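Local coordinates for EmGH1 (Erythrobacter marinus, PDB 5Z87), which probably hydrolyses beta-glucosides such as cellobiose and gentiobiose, releasing glucose, at residues 198-203 / 723-728; 708-713 / 772-777; 765-770 / 779-784. One frame throughout, in Å; residues are numbered along the deposited sequence. Where two conformers were deposited one is given.

In the fold
All three contacts meet on one mixed sheet of the fibronectin type III-like domain near the C-terminus. Across that sheet strand 778-784 is followed by 764-771, 703-713 and 724-733. Contact 3 pairs the first two, contact 2 sets the loop joining them against 703-713, and contact 1 lets strand 724-733 meet helix 201-216 of the N-terminal, TIM-barrel-family region. The centres of contacts 1 and 2 lie about 9 Å apart, those of 2 and 3 about 11 Å, and of 1 and 3 about 16 Å. Along the chain contact 2 alternates with both others, and contact 1 closes before contact 3 opens. The small C-terminal domain is held against a part of the chain some 520 residues earlier.

Contact 1. Residues 198-203 / 723-728; sequences GEDPHV and KEMRGF
The His202 imidazole lies with one face over the backbone at Arg726 and Gly727: the carbonyl carbon of Arg726 sits above the ring centre, and Gly727 N lies nearer the rim. CE1 of His202 comes 3.4 Å from Arg726 O. In the plane of the ring, at its edge, are CD2 of Phe728 and a water that is hydrogen-bonded to His202 NE2 at 2.9 Å and accepts from Phe728 N. The histidine and phenylalanine planes are turned 83° apart. His202 CG is anti to the backbone N (chi1 175°), which carries the ring out from the helix onto the strand. An alanine at this position is likely to uncover the Arg726-Gly727 peptide and leave the bridging water without its imidazole partner.

Met725 crosses Asp200 at about a right angle, its SD 3.7 Å from Val203 CG2 and 3.5 Å from Asp200 OD2. Asp200 is the N-cap of the helix: its OD2 takes Val203 N at 2.9 Å, from above the carboxylate plane, while OD1 is gripped by Tyr640 OH and by a second water. That water also donates to Met725 O, 2.9 Å away, so it ties the cap to the strand. The first turn of helix 201-216 therefore rests on strand 724-733, at a classic beta bulge where Arg726 and Gly727 both face Leu709 of strand 703-713.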
ATOM      1  N   GLY A 198       9.131  -6.116  14.472  1.00 21.30           N
ATOM      2  CA  GLY A 198       7.713  -5.855  14.474  1.00 20.95           C
ATOM      3  C   GLY A 198       7.357  -4.562  13.778  1.00 18.98           C
ATOM      4  O   GLY A 198       8.135  -3.994  13.008  1.00 16.06           O
ATOM      5  N   GLU A 199       6.144  -4.090  14.068  1.00 16.33           N
ATOM      6  CA  GLU A 199       5.594  -2.899  13.443  1.00 20.04           C
ATOM      7  C   GLU A 199       5.767  -1.632  14.278  1.00 15.07           C
ATOM      8  O   GLU A 199       5.558  -0.533  13.756  1.00 16.59           O
ATOM      9  CB  GLU A 199       4.093  -3.113  13.153  1.00 16.87           C
ATOM     10  CG  GLU A 199       3.180  -3.074  14.394  1.00 15.00           C
ATOM     11  CD  GLU A 199       1.727  -3.498  14.099  1.00 18.81           C
ATOM     12  OE1 GLU A 199       1.523  -4.357  13.213  1.00 17.12           O
ATOM     13  OE2 GLU A 199       0.797  -2.976  14.764  1.00 16.82           O
ATOM     14  N   ASP A 200       6.105  -1.746  15.534  1.00 13.74           N
ATOM     15  CA  ASP A 200       6.013  -0.548  16.370  1.00 24.53           C
ATOM     16  C   ASP A 200       7.348   0.191  16.429  1.00 20.38           C
ATOM     17  O   ASP A 200       8.375  -0.427  16.735  1.00 18.38           O
ATOM     18  CB  ASP A 200       5.592  -0.903  17.779  1.00 16.33           C
ATOM     19  CG  ASP A 200       5.528   0.311  18.668  1.00 21.17           C
ATOM     20  OD1 ASP A 200       4.776   1.247  18.326  1.00 20.92           O
ATOM     21  OD2 ASP A 200       6.230   0.337  19.694  1.00 19.93           O
ATOM     22  N   PRO A 201       7.361   1.510  16.186  1.00 25.40           N
ATOM     23  CA  PRO A 201       8.636   2.250  16.255  1.00 16.98           C
ATOM     24  C   PRO A 201       9.289   2.202  17.623  1.00 24.42           C
ATOM     25  O   PRO A 201      10.520   2.058  17.707  1.00 19.25           O
ATOM     26  CB  PRO A 201       8.232   3.673  15.856  1.00 22.18           C
ATOM     27  CG  PRO A 201       7.007   3.480  14.980  1.00 18.60           C
ATOM     28  CD  PRO A 201       6.264   2.355  15.672  1.00 22.37           C
ATOM     29  N   HIS A 202       8.510   2.285  18.704  1.00 19.80           N
ATOM     30  CA  HIS A 202       9.130   2.264  20.029  1.00 19.38           C
ATOM     31  C   HIS A 202       9.789   0.918  20.318  1.00 20.88           C
ATOM     32  O   HIS A 202      10.921   0.871  20.814  1.00 21.59           O
ATOM     33  CB  HIS A 202       8.105   2.596  21.113  1.00 20.60           C
ATOM     34  CG  HIS A 202       8.649   2.487  22.502  1.00 25.86           C
ATOM     35  ND1 HIS A 202       9.400   3.485  23.089  1.00 29.80           N
ATOM     36  CD2 HIS A 202       8.575   1.486  23.415  1.00 24.54           C
ATOM     37  CE1 HIS A 202       9.750   3.113  24.307  1.00 23.70           C
ATOM     38  NE2 HIS A 202       9.261   1.905  24.531  1.00 26.17           N
ATOM     39  N   VAL A 203       9.100  -0.184  20.006  1.00 21.49           N
ATOM     40  CA  VAL A 203       9.657  -1.513  20.239  1.00 21.29           C
ATOM     41  C   VAL A 203      10.923  -1.718  19.415  1.00 21.30           C
ATOM     42  O   VAL A 203      11.945  -2.200  19.925  1.00 23.63           O
ATOM     43  CB  VAL A 203       8.605  -2.602  19.938  1.00 18.21           C
ATOM     44  CG1 VAL A 203       9.281  -3.948  19.688  1.00 16.44           C
ATOM     45  CG2 VAL A 203       7.578  -2.696  21.080  1.00 12.33           C
ATOM     46  N   LYS A 723      -3.151   6.142  18.472  1.00 15.80           N
ATOM     47  CA  LYS A 723      -2.383   5.757  19.648  1.00 19.95           C
ATOM     48  C   LYS A 723      -0.986   5.344  19.209  1.00 18.38           C
ATOM     49  O   LYS A 723      -0.797   4.820  18.112  1.00 21.26           O
ATOM     50  CB  LYS A 723      -3.057   4.626  20.431  1.00 24.61           C
ATOM     51  CG  LYS A 723      -3.354   3.416  19.593  1.00 23.27           C
ATOM     52  CD  LYS A 723      -3.987   2.330  20.432  1.00 30.40           C
ATOM     53  CE  LYS A 723      -5.414   2.674  20.789  1.00 29.72           C
ATOM     54  NZ  LYS A 723      -6.292   1.474  20.561  1.00 37.63           N
ATOM     55  N   GLU A 724      -0.012   5.602  20.082  1.00 23.26           N
ATOM     56  CA  GLU A 724       1.410   5.392  19.808  1.00 27.42           C
ATOM     57  C   GLU A 724       2.072   4.863  21.067  1.00 18.48           C
ATOM     58  O   GLU A 724       2.079   5.561  22.089  1.00 19.74           O
ATOM     59  CB  GLU A 724       2.106   6.694  19.399  1.00 26.54           C
ATOM     60  CG  GLU A 724       1.211   7.712  18.750  1.00 31.99           C
ATOM     61  CD  GLU A 724       1.981   8.893  18.199  1.00 33.70           C
ATOM     62  OE1 GLU A 724       1.517  10.042  18.383  1.00 29.82           O
ATOM     63  OE2 GLU A 724       3.044   8.665  17.581  1.00 37.82           O
ATOM     64  N   MET A 725       2.646   3.664  20.997  1.00 15.69           N
ATOM     65  CA  MET A 725       3.331   3.121  22.162  1.00 19.00           C
ATOM     66  C   MET A 725       4.524   3.994  22.539  1.00 23.94           C
ATOM     67  O   MET A 725       5.319   4.397  21.678  1.00 18.85           O
ATOM     68  CB  MET A 725       3.791   1.691  21.904  1.00 20.84           C
ATOM     69  CG  MET A 725       4.727   1.177  22.987  1.00 21.07           C
ATOM     70  SD  MET A 725       5.044  -0.601  22.868  1.00 20.47           S
ATOM     71  CE  MET A 725       3.650  -1.247  23.795  1.00 19.00           C
ATOM     72  N   ARG A 726       4.626   4.308  23.831  1.00 21.29           N
ATOM     73  CA  ARG A 726       5.729   5.089  24.362  1.00 23.22           C
ATOM     74  C   ARG A 726       6.451   4.408  25.517  1.00 27.05           C
ATOM     75  O   ARG A 726       7.468   4.939  25.969  1.00 26.97           O
ATOM     76  CB  ARG A 726       5.240   6.477  24.815  1.00 23.29           C
ATOM     77  CG  ARG A 726       4.829   7.396  23.662  1.00 26.40           C
ATOM     78  CD  ARG A 726       6.032   7.655  22.775  1.00 26.72           C
ATOM     79  NE  ARG A 726       5.781   8.574  21.668  1.00 23.22           N
ATOM     80  CZ  ARG A 726       5.482   8.184  20.432  1.00 29.99           C
ATOM     81  NH1 ARG A 726       5.351   6.894  20.162  1.00 27.18           N
ATOM     82  NH2 ARG A 726       5.285   9.082  19.468  1.00 28.75           N
ATOM     83  N   GLY A 727       5.972   3.263  26.002  1.00 23.84           N
ATOM     84  CA  GLY A 727       6.674   2.522  27.037  1.00 26.96           C
ATOM     85  C   GLY A 727       6.103   1.131  27.218  1.00 25.62           C
ATOM     86  O   GLY A 727       4.962   0.849  26.838  1.00 22.36           O
ATOM     87  N   PHE A 728       6.923   0.253  27.797  1.00 26.96           N
ATOM     88  CA  PHE A 728       6.437  -1.047  28.243  1.00 23.09           C
ATOM     89  C   PHE A 728       7.332  -1.568  29.359  1.00 27.72           C
ATOM     90  O   PHE A 728       8.494  -1.174  29.487  1.00 25.92           O
ATOM     91  CB  PHE A 728       6.357  -2.063  27.093  1.00 20.17           C
ATOM     92  CG  PHE A 728       7.693  -2.468  26.533  1.00 25.00           C
ATOM     93  CD1 PHE A 728       8.521  -3.354  27.217  1.00 20.02           C
ATOM     94  CD2 PHE A 728       8.110  -1.982  25.304  1.00 20.23           C
ATOM     95  CE1 PHE A 728       9.752  -3.728  26.690  1.00 23.56           C
ATOM     96  CE2 PHE A 728       9.335  -2.361  24.767  1.00 25.24           C
ATOM     97  CZ  PHE A 728      10.158  -3.241  25.464  1.00 20.88           C
TER
HETATM   98  O   HOH W   1       5.756   3.591  18.912  1.00 21.82           O
HETATM   99  O   HOH W   2      10.082   0.865  27.154  1.00 23.16           O

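Contact 2. Residues 708-713 / 772-777; sequences QLYIRD and PDSQNL. With MG (magnesium ion), chain E.
Pro772 and Asp773 meet Gln708 where the hairpin loop between strands 764-771 and 778-784 packs against side chains of strand 703-713, in the fibronectin type III-like domain; the loop is built on an Asx turn. Pro772 O lies 2.8 Å from Gln708 NE2, but at a poor angle for a hydrogen bond. The amide nitrogen instead donates to Gly663 O, and Pro772 O is held by Lys624 NZ.

CB of Asp773 points away from the strand, and CA is what meets Gln708 OE1, at 3.2 Å. Its carboxylate folds the loop: OD1 accepts from Gln775 N through the anti lone pair and from Asn776 N on the syn side, each at 2.8 Å. Two backbone N-H groups on one oxygen give the turn its shape.

Ser774 comes next, with CB 3.4 Å from Tyr710 OH and both CA and CB close to CZ of that ring. Its own hydroxyl is bonded to Phe662 O, so its side chain meets the tyrosine through CB, not through OG.

Leu777 closes the loop by bringing CD2 to 3.8 Å from Tyr710 CD1, the two side chains crossing at about a right angle. The phenol is thus touched by Leu777 on one part of its ring and by Ser774 near its hydroxyl.

At the far end of the same strand Asp713 OD1 binds a magnesium ion at 2.0 Å, with Ile715 O and four waters completing the shell. Back beside the loop, Tyr710 OH donates to Gln708 OE1 at 2.6 Å, in the carbonyl plane, with a C=O...donor angle of 151°, which holds the amide and the phenol together.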
ATOM      1  N   GLN A 708       1.732  -1.941  29.183  1.00 25.03           N
ATOM      2  CA  GLN A 708       1.971  -1.184  27.956  1.00 19.02           C
ATOM      3  C   GLN A 708       1.400   0.226  28.059  1.00 18.69           C
ATOM      4  O   GLN A 708       0.233   0.409  28.424  1.00 23.19           O
ATOM      5  CB  GLN A 708       1.379  -1.919  26.745  1.00 19.05           C
ATOM      6  CG  GLN A 708       1.993  -3.298  26.550  1.00 25.47           C
ATOM      7  CD  GLN A 708       1.253  -4.177  25.550  1.00 24.53           C
ATOM      8  OE1 GLN A 708       0.705  -3.706  24.543  1.00 21.21           O
ATOM      9  NE2 GLN A 708       1.233  -5.470  25.830  1.00 19.05           N
ATOM     10  N   LEU A 709       2.221   1.217  27.710  1.00 27.29           N
ATOM     11  CA  LEU A 709       1.846   2.627  27.750  1.00 23.11           C
ATOM     12  C   LEU A 709       1.758   3.192  26.331  1.00 23.62           C
ATOM     13  O   LEU A 709       2.622   2.923  25.494  1.00 22.27           O
ATOM     14  CB  LEU A 709       2.858   3.424  28.578  1.00 19.02           C
ATOM     15  CG  LEU A 709       2.518   4.886  28.922  1.00 30.45           C
ATOM     16  CD1 LEU A 709       1.490   4.963  30.039  1.00 25.68           C
ATOM     17  CD2 LEU A 709       3.771   5.638  29.319  1.00 25.82           C
ATOM     18  N   TYR A 710       0.703   3.969  26.064  1.00 19.61           N
ATOM     19  CA  TYR A 710       0.455   4.578  24.762  1.00 17.22           C
ATOM     20  C   TYR A 710       0.009   6.017  24.963  1.00 20.97           C
ATOM     21  O   TYR A 710      -0.490   6.390  26.030  1.00 18.71           O
ATOM     22  CB  TYR A 710      -0.644   3.851  23.968  1.00 17.82           C
ATOM     23  CG  TYR A 710      -0.413   2.388  23.699  1.00 18.29           C
ATOM     24  CD1 TYR A 710      -0.654   1.431  24.684  1.00 19.59           C
ATOM     25  CD2 TYR A 710       0.002   1.946  22.437  1.00 17.61           C
ATOM     26  CE1 TYR A 710      -0.451   0.059  24.421  1.00 17.24           C
ATOM     27  CE2 TYR A 710       0.198   0.590  22.167  1.00 18.98           C
ATOM     28  CZ  TYR A 710      -0.031  -0.350  23.171  1.00 17.31           C
ATOM     29  OH  TYR A 710       0.168  -1.691  22.921  1.00 17.82           O
ATOM     30  N   ILE A 711       0.165   6.830  23.917  1.00 19.20           N
ATOM     31  CA  ILE A 711      -0.335   8.197  23.957  1.00 19.09           C
ATOM     32  C   ILE A 711      -1.076   8.515  22.667  1.00 19.35           C
ATOM     33  O   ILE A 711      -0.885   7.876  21.631  1.00 16.61           O
ATOM     34  CB  ILE A 711       0.781   9.243  24.182  1.00 17.08           C
ATOM     35  CG1 ILE A 711       1.693   9.303  22.959  1.00 19.05           C
ATOM     36  CG2 ILE A 711       1.577   8.940  25.468  1.00 16.42           C
ATOM     37  CD1 ILE A 711       2.248  10.666  22.691  1.00 29.31           C
ATOM     38  N   ARG A 712      -1.939   9.524  22.752  0.54 18.46           N
ATOM     39  CA  ARG A 712      -2.584  10.122  21.589  0.54 19.91           C
ATOM     40  C   ARG A 712      -2.468  11.634  21.716  0.54 17.55           C
ATOM     41  O   ARG A 712      -2.893  12.209  22.722  0.54 16.31           O
ATOM     42  CB  ARG A 712      -4.055   9.691  21.479  0.54 19.62           C
ATOM     43  CG  ARG A 712      -4.983  10.657  20.719  0.54 18.79           C
ATOM     44  CD  ARG A 712      -4.710  10.691  19.216  0.54 19.52           C
ATOM     45  NE  ARG A 712      -5.678  11.530  18.495  0.54 23.51           N
ATOM     46  CZ  ARG A 712      -5.547  11.915  17.227  0.54 16.08           C
ATOM     47  NH1 ARG A 712      -6.475  12.678  16.659  0.54 20.47           N
ATOM     48  NH2 ARG A 712      -4.499  11.530  16.525  0.54 11.64           N
ATOM     49  N   ASP A 713      -1.889  12.270  20.707  1.00 21.06           N
ATOM     50  CA  ASP A 713      -1.836  13.726  20.634  1.00 17.60           C
ATOM     51  C   ASP A 713      -3.136  14.160  19.958  1.00 20.11           C
ATOM     52  O   ASP A 713      -3.276  14.058  18.734  1.00 20.32           O
ATOM     53  CB  ASP A 713      -0.587  14.155  19.878  1.00 19.53           C
ATOM     54  CG  ASP A 713      -0.411  15.650  19.830  1.00 22.61           C
ATOM     55  OD1 ASP A 713      -1.214  16.379  20.463  1.00 21.07           O
ATOM     56  OD2 ASP A 713       0.525  16.087  19.128  1.00 22.79           O
ATOM     57  N   PRO A 772      -2.839  -4.165  29.155  1.00 24.62           N
ATOM     58  CA  PRO A 772      -2.034  -5.343  28.785  1.00 18.74           C
ATOM     59  C   PRO A 772      -1.854  -5.556  27.284  1.00 22.24           C
ATOM     60  O   PRO A 772      -1.177  -6.514  26.888  1.00 24.12           O
ATOM     61  CB  PRO A 772      -2.834  -6.500  29.403  1.00 22.60           C
ATOM     62  CG  PRO A 772      -4.282  -5.996  29.410  1.00 17.45           C
ATOM     63  CD  PRO A 772      -4.171  -4.525  29.684  1.00 22.28           C
ATOM     64  N   ASP A 773      -2.447  -4.720  26.443  1.00 18.69           N
ATOM     65  CA  ASP A 773      -2.290  -4.776  24.989  1.00 22.24           C
ATOM     66  C   ASP A 773      -2.908  -3.496  24.425  1.00 20.75           C
ATOM     67  O   ASP A 773      -3.497  -2.703  25.159  1.00 20.42           O
ATOM     68  CB  ASP A 773      -2.927  -6.033  24.384  1.00 22.36           C
ATOM     69  CG  ASP A 773      -4.415  -6.162  24.704  1.00 24.49           C
ATOM     70  OD1 ASP A 773      -5.185  -5.240  24.361  1.00 31.20           O
ATOM     71  OD2 ASP A 773      -4.823  -7.195  25.282  1.00 31.15           O
ATOM     72  N   SER A 774      -2.802  -3.319  23.109  1.00 20.47           N
ATOM     73  CA  SER A 774      -3.238  -2.077  22.486  1.00 21.83           C
ATOM     74  C   SER A 774      -4.752  -1.913  22.404  1.00 23.39           C
ATOM     75  O   SER A 774      -5.204  -0.851  21.972  1.00 20.16           O
ATOM     76  CB  SER A 774      -2.648  -1.961  21.085  1.00 18.05           C
ATOM     77  OG  SER A 774      -3.138  -2.985  20.241  1.00 20.84           O
ATOM     78  N   GLN A 775      -5.547  -2.914  22.777  1.00 20.31           N
ATOM     79  CA  GLN A 775      -6.995  -2.748  22.754  1.00 24.52           C
ATOM     80  C   GLN A 775      -7.625  -2.649  24.128  1.00 25.43           C
ATOM     81  O   GLN A 775      -8.687  -2.052  24.254  1.00 34.03           O
ATOM     82  CB  GLN A 775      -7.662  -3.897  21.982  1.00 24.99           C
ATOM     83  CG  GLN A 775      -7.247  -3.879  20.528  1.00 36.31           C
ATOM     84  CD  GLN A 775      -8.320  -4.310  19.542  1.00 39.14           C
ATOM     85  OE1 GLN A 775      -8.708  -3.532  18.672  1.00 58.72           O
ATOM     86  NE2 GLN A 775      -8.779  -5.557  19.650  1.00 35.95           N
ATOM     87  N   ASN A 776      -6.989  -3.186  25.165  1.00 26.73           N
ATOM     88  CA  ASN A 776      -7.590  -3.212  26.491  1.00 27.18           C
ATOM     89  C   ASN A 776      -6.895  -2.169  27.352  1.00 24.18           C
ATOM     90  O   ASN A 776      -5.983  -2.452  28.127  1.00 27.91           O
ATOM     91  CB  ASN A 776      -7.512  -4.615  27.071  1.00 29.14           C
ATOM     92  CG  ASN A 776      -8.339  -5.598  26.265  1.00 32.34           C
ATOM     93  OD1 ASN A 776      -7.830  -6.279  25.375  1.00 34.18           O
ATOM     94  ND2 ASN A 776      -9.636  -5.620  26.524  1.00 29.93           N
ATOM     95  N   LEU A 777      -7.370  -0.944  27.219  1.00 22.93           N
ATOM     96  CA  LEU A 777      -6.683   0.227  27.737  1.00 24.56           C
ATOM     97  C   LEU A 777      -7.620   1.060  28.587  1.00 29.45           C
ATOM     98  O   LEU A 777      -8.811   1.177  28.278  1.00 24.47           O
ATOM     99  CB  LEU A 777      -6.162   1.098  26.605  1.00 19.51           C
ATOM    100  CG  LEU A 777      -5.213   0.485  25.590  1.00 24.01           C
ATOM    101  CD1 LEU A 777      -5.059   1.457  24.424  1.00 18.93           C
ATOM    102  CD2 LEU A 777      -3.866   0.209  26.269  1.00 18.03           C
TER
HETATM  103 MG    MG E 803      -1.493  18.360  20.513  1.00 23.70          MG
HETATM  104  O   HOH W   3       0.333  18.570  19.406  1.00 17.08           O
HETATM  105  O   HOH W   4      -3.279  17.926  21.549  1.00 22.23           O
HETATM  106  O   HOH W   5      -1.859  20.365  20.150  1.00 20.45           O
HETATM  107  O   HOH W   6      -0.237  18.705  22.277  1.00 24.06           O

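Contact 3. Residues 765-770 / 779-784; sequences EIVIMA and ETRITL
Strands 765-770 and 779-784 run antiparallel, their axes approaching to 4.7 Å with the N-to-C directions 153° apart, and Ile766-Ile782 and Ile768-Thr780 form the hydrogen-bonded pairs. All four bonds are close to straight; that from Ile768 N to Thr780 O is 2.8 Å long. In the non-hydrogen-bonded pairs that alternate with them, the CA-H groups of Glu765, Arg781 and Glu779 approach carbonyl oxygens of the partner strand.

One face carries the charged groups. Arg781 stretches out from CG to NE, alongside Val767, and puts a face of its guanidinium over Val767 CG2. Glu765 OE2 arrives at the edge of that group, in its plane, and takes NE in a weak, bent hydrogen bond of 3.2 Å that is also a salt bridge; the carboxylate is turned 74° from the guanidinium. OE1 of Glu765 is held by Ser714 OG. Beyond Val767, Met769 CG packs on Glu779 CB at 3.8 Å.

The other face is mostly aliphatic, with Thr780 turning its CG2 to Ile768 CB. Ile782 CG1 touches both isoleucines of the partner strand, 3.9 Å from Ile766 CB and 4.0 Å from Ile768 CD1. Its first torsion (chi1 63°) sets CG1 between the backbone N and carbonyl carbon, turned toward the partner strand. Ile766 CG1 also meets Leu784 CG at 3.8 Å. Strand 689-697 covers Ile768 and Ile782 from this side.

With charged groups beside Val767 and Met769 on one face and mostly branched aliphatics on the other, this is a beta hairpin within one sheet of the fibronectin type III-like sandwich, flanked by strand 703-713 and the short 682-683.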
ATOM      1  N   GLU A 765      -3.956  18.884  24.497  1.00 21.53           N
ATOM      2  CA  GLU A 765      -4.255  17.684  25.260  1.00 23.92           C
ATOM      3  C   GLU A 765      -3.461  16.479  24.770  1.00 28.28           C
ATOM      4  O   GLU A 765      -3.280  16.275  23.566  1.00 23.11           O
ATOM      5  CB  GLU A 765      -5.746  17.381  25.170  1.00 22.52           C
ATOM      6  CG  GLU A 765      -6.167  16.104  25.846  1.00 25.16           C
ATOM      7  CD  GLU A 765      -7.615  15.759  25.557  1.00 35.41           C
ATOM      8  OE1 GLU A 765      -7.910  15.252  24.442  1.00 25.45           O
ATOM      9  OE2 GLU A 765      -8.457  16.022  26.447  1.00 29.48           O
ATOM     10  N   ILE A 766      -2.998  15.671  25.716  1.00 25.60           N
ATOM     11  CA  ILE A 766      -2.447  14.354  25.434  1.00 23.24           C
ATOM     12  C   ILE A 766      -3.269  13.341  26.209  1.00 25.80           C
ATOM     13  O   ILE A 766      -3.516  13.529  27.406  1.00 24.66           O
ATOM     14  CB  ILE A 766      -0.964  14.247  25.827  1.00 23.99           C
ATOM     15  CG1 ILE A 766      -0.142  15.398  25.218  1.00 16.75           C
ATOM     16  CG2 ILE A 766      -0.439  12.864  25.440  1.00 17.07           C
ATOM     17  CD1 ILE A 766       0.091  15.273  23.696  1.00 18.33           C
ATOM     18  N   VAL A 767      -3.709  12.287  25.523  1.00 24.36           N
ATOM     19  CA  VAL A 767      -4.362  11.152  26.159  1.00 21.73           C
ATOM     20  C   VAL A 767      -3.283  10.124  26.452  1.00 20.58           C
ATOM     21  O   VAL A 767      -2.498   9.775  25.566  1.00 20.17           O
ATOM     22  CB  VAL A 767      -5.463  10.558  25.259  1.00 22.21           C
ATOM     23  CG1 VAL A 767      -6.243   9.461  26.004  1.00 20.41           C
ATOM     24  CG2 VAL A 767      -6.412  11.641  24.785  1.00 21.40           C
ATOM     25  N   ILE A 768      -3.212   9.668  27.699  1.00 21.27           N
ATOM     26  CA  ILE A 768      -2.246   8.659  28.120  1.00 24.25           C
ATOM     27  C   ILE A 768      -3.017   7.382  28.410  1.00 19.81           C
ATOM     28  O   ILE A 768      -4.004   7.409  29.150  1.00 22.37           O
ATOM     29  CB  ILE A 768      -1.440   9.121  29.349  1.00 26.81           C
ATOM     30  CG1 ILE A 768      -0.539  10.301  28.988  1.00 20.60           C
ATOM     31  CG2 ILE A 768      -0.607   7.982  29.895  1.00 17.23           C
ATOM     32  CD1 ILE A 768       0.056  10.980  30.187  1.00 28.27           C
ATOM     33  N   MET A 769      -2.588   6.277  27.808  1.00 20.00           N
ATOM     34  CA  MET A 769      -3.312   5.016  27.878  1.00 22.51           C
ATOM     35  C   MET A 769      -2.397   3.910  28.383  1.00 23.00           C
ATOM     36  O   MET A 769      -1.193   3.911  28.119  1.00 21.46           O
ATOM     37  CB  MET A 769      -3.883   4.632  26.513  1.00 20.65           C
ATOM     38  CG  MET A 769      -4.907   5.631  25.968  1.00 21.42           C
ATOM     39  SD  MET A 769      -5.038   5.528  24.171  1.00 31.38           S
ATOM     40  CE  MET A 769      -3.689   6.592  23.702  1.00 27.33           C
ATOM     41  N   ALA A 770      -2.981   2.964  29.123  1.00 18.76           N
ATOM     42  CA  ALA A 770      -2.215   1.844  29.655  1.00 23.89           C
ATOM     43  C   ALA A 770      -3.100   0.611  29.760  1.00 20.26           C
ATOM     44  O   ALA A 770      -4.305   0.707  29.997  1.00 26.30           O
ATOM     45  CB  ALA A 770      -1.604   2.185  31.022  1.00 18.83           C
ATOM     46  N   GLU A 779      -7.425   5.155  30.424  1.00 22.82           N
ATOM     47  CA  GLU A 779      -6.775   6.376  29.992  1.00 28.54           C
ATOM     48  C   GLU A 779      -6.934   7.486  31.022  1.00 29.53           C
ATOM     49  O   GLU A 779      -7.774   7.428  31.923  1.00 23.46           O
ATOM     50  CB  GLU A 779      -7.314   6.840  28.626  1.00 28.87           C
ATOM     51  CG  GLU A 779      -8.820   6.987  28.549  1.00 33.38           C
ATOM     52  CD  GLU A 779      -9.287   7.558  27.210  1.00 33.65           C
ATOM     53  OE1 GLU A 779      -9.783   8.703  27.205  1.00 27.97           O
ATOM     54  OE2 GLU A 779      -9.157   6.868  26.170  1.00 30.63           O
ATOM     55  N   THR A 780      -6.083   8.493  30.870  1.00 20.38           N
ATOM     56  CA  THR A 780      -6.153   9.735  31.617  1.00 20.44           C
ATOM     57  C   THR A 780      -5.665  10.827  30.681  1.00 23.76           C
ATOM     58  O   THR A 780      -5.013  10.549  29.673  1.00 28.53           O
ATOM     59  CB  THR A 780      -5.310   9.672  32.893  1.00 28.42           C
ATOM     60  OG1 THR A 780      -5.537  10.852  33.668  1.00 30.84           O
ATOM     61  CG2 THR A 780      -3.807   9.557  32.546  1.00 20.98           C
ATOM     62  N   ARG A 781      -5.986  12.074  31.003  1.00 31.40           N
ATOM     63  CA  ARG A 781      -5.719  13.183  30.099  1.00 28.04           C
ATOM     64  C   ARG A 781      -4.880  14.246  30.785  1.00 30.95           C
ATOM     65  O   ARG A 781      -5.205  14.684  31.890  1.00 31.78           O
ATOM     66  CB  ARG A 781      -7.021  13.793  29.604  1.00 26.75           C
ATOM     67  CG  ARG A 781      -7.708  12.927  28.599  1.00 26.61           C
ATOM     68  CD  ARG A 781      -9.100  13.430  28.314  1.00 27.76           C
ATOM     69  NE  ARG A 781      -9.519  13.015  26.986  1.00 33.61           N
ATOM     70  CZ  ARG A 781      -9.907  11.783  26.695  1.00 33.74           C
ATOM     71  NH1 ARG A 781      -9.936  10.859  27.647  1.00 38.49           N
ATOM     72  NH2 ARG A 781     -10.262  11.476  25.459  1.00 32.82           N
ATOM     73  N   ILE A 782      -3.822  14.682  30.111  1.00 26.81           N
ATOM     74  CA  ILE A 782      -3.018  15.796  30.581  1.00 25.85           C
ATOM     75  C   ILE A 782      -3.026  16.890  29.518  1.00 26.55           C
ATOM     76  O   ILE A 782      -3.387  16.671  28.355  1.00 21.64           O
ATOM     77  CB  ILE A 782      -1.577  15.366  30.912  1.00 25.12           C
ATOM     78  CG1 ILE A 782      -0.891  14.864  29.639  1.00 25.59           C
ATOM     79  CG2 ILE A 782      -1.589  14.300  32.009  1.00 20.69           C
ATOM     80  CD1 ILE A 782       0.468  15.486  29.397  1.00 25.42           C
ATOM     81  N   THR A 783      -2.623  18.087  29.941  1.00 29.84           N
ATOM     82  CA  THR A 783      -2.520  19.246  29.064  1.00 27.46           C
ATOM     83  C   THR A 783      -1.078  19.730  29.044  1.00 25.09           C
ATOM     84  O   THR A 783      -0.451  19.866  30.099  1.00 27.34           O
ATOM     85  CB  THR A 783      -3.452  20.365  29.529  1.00 28.68           C
ATOM     86  OG1 THR A 783      -4.803  19.904  29.459  1.00 39.48           O
ATOM     87  CG2 THR A 783      -3.306  21.603  28.655  1.00 35.03           C
ATOM     88  N   LEU A 784      -0.551  19.959  27.850  1.00 23.89           N
ATOM     89  CA  LEU A 784       0.725  20.640  27.689  1.00 25.76           C
ATOM     90  C   LEU A 784       0.458  22.134  27.563  1.00 30.67           C
ATOM     91  O   LEU A 784      -0.435  22.550  26.812  1.00 30.03           O
ATOM     92  CB  LEU A 784       1.480  20.133  26.458  1.00 21.54           C
ATOM     93  CG  LEU A 784       1.664  18.624  26.286  1.00 26.47           C
ATOM     94  CD1 LEU A 784       2.434  18.310  25.005  1.00 24.58           C
ATOM     95  CD2 LEU A 784       2.349  18.015  27.492  1.00 30.49           C
TER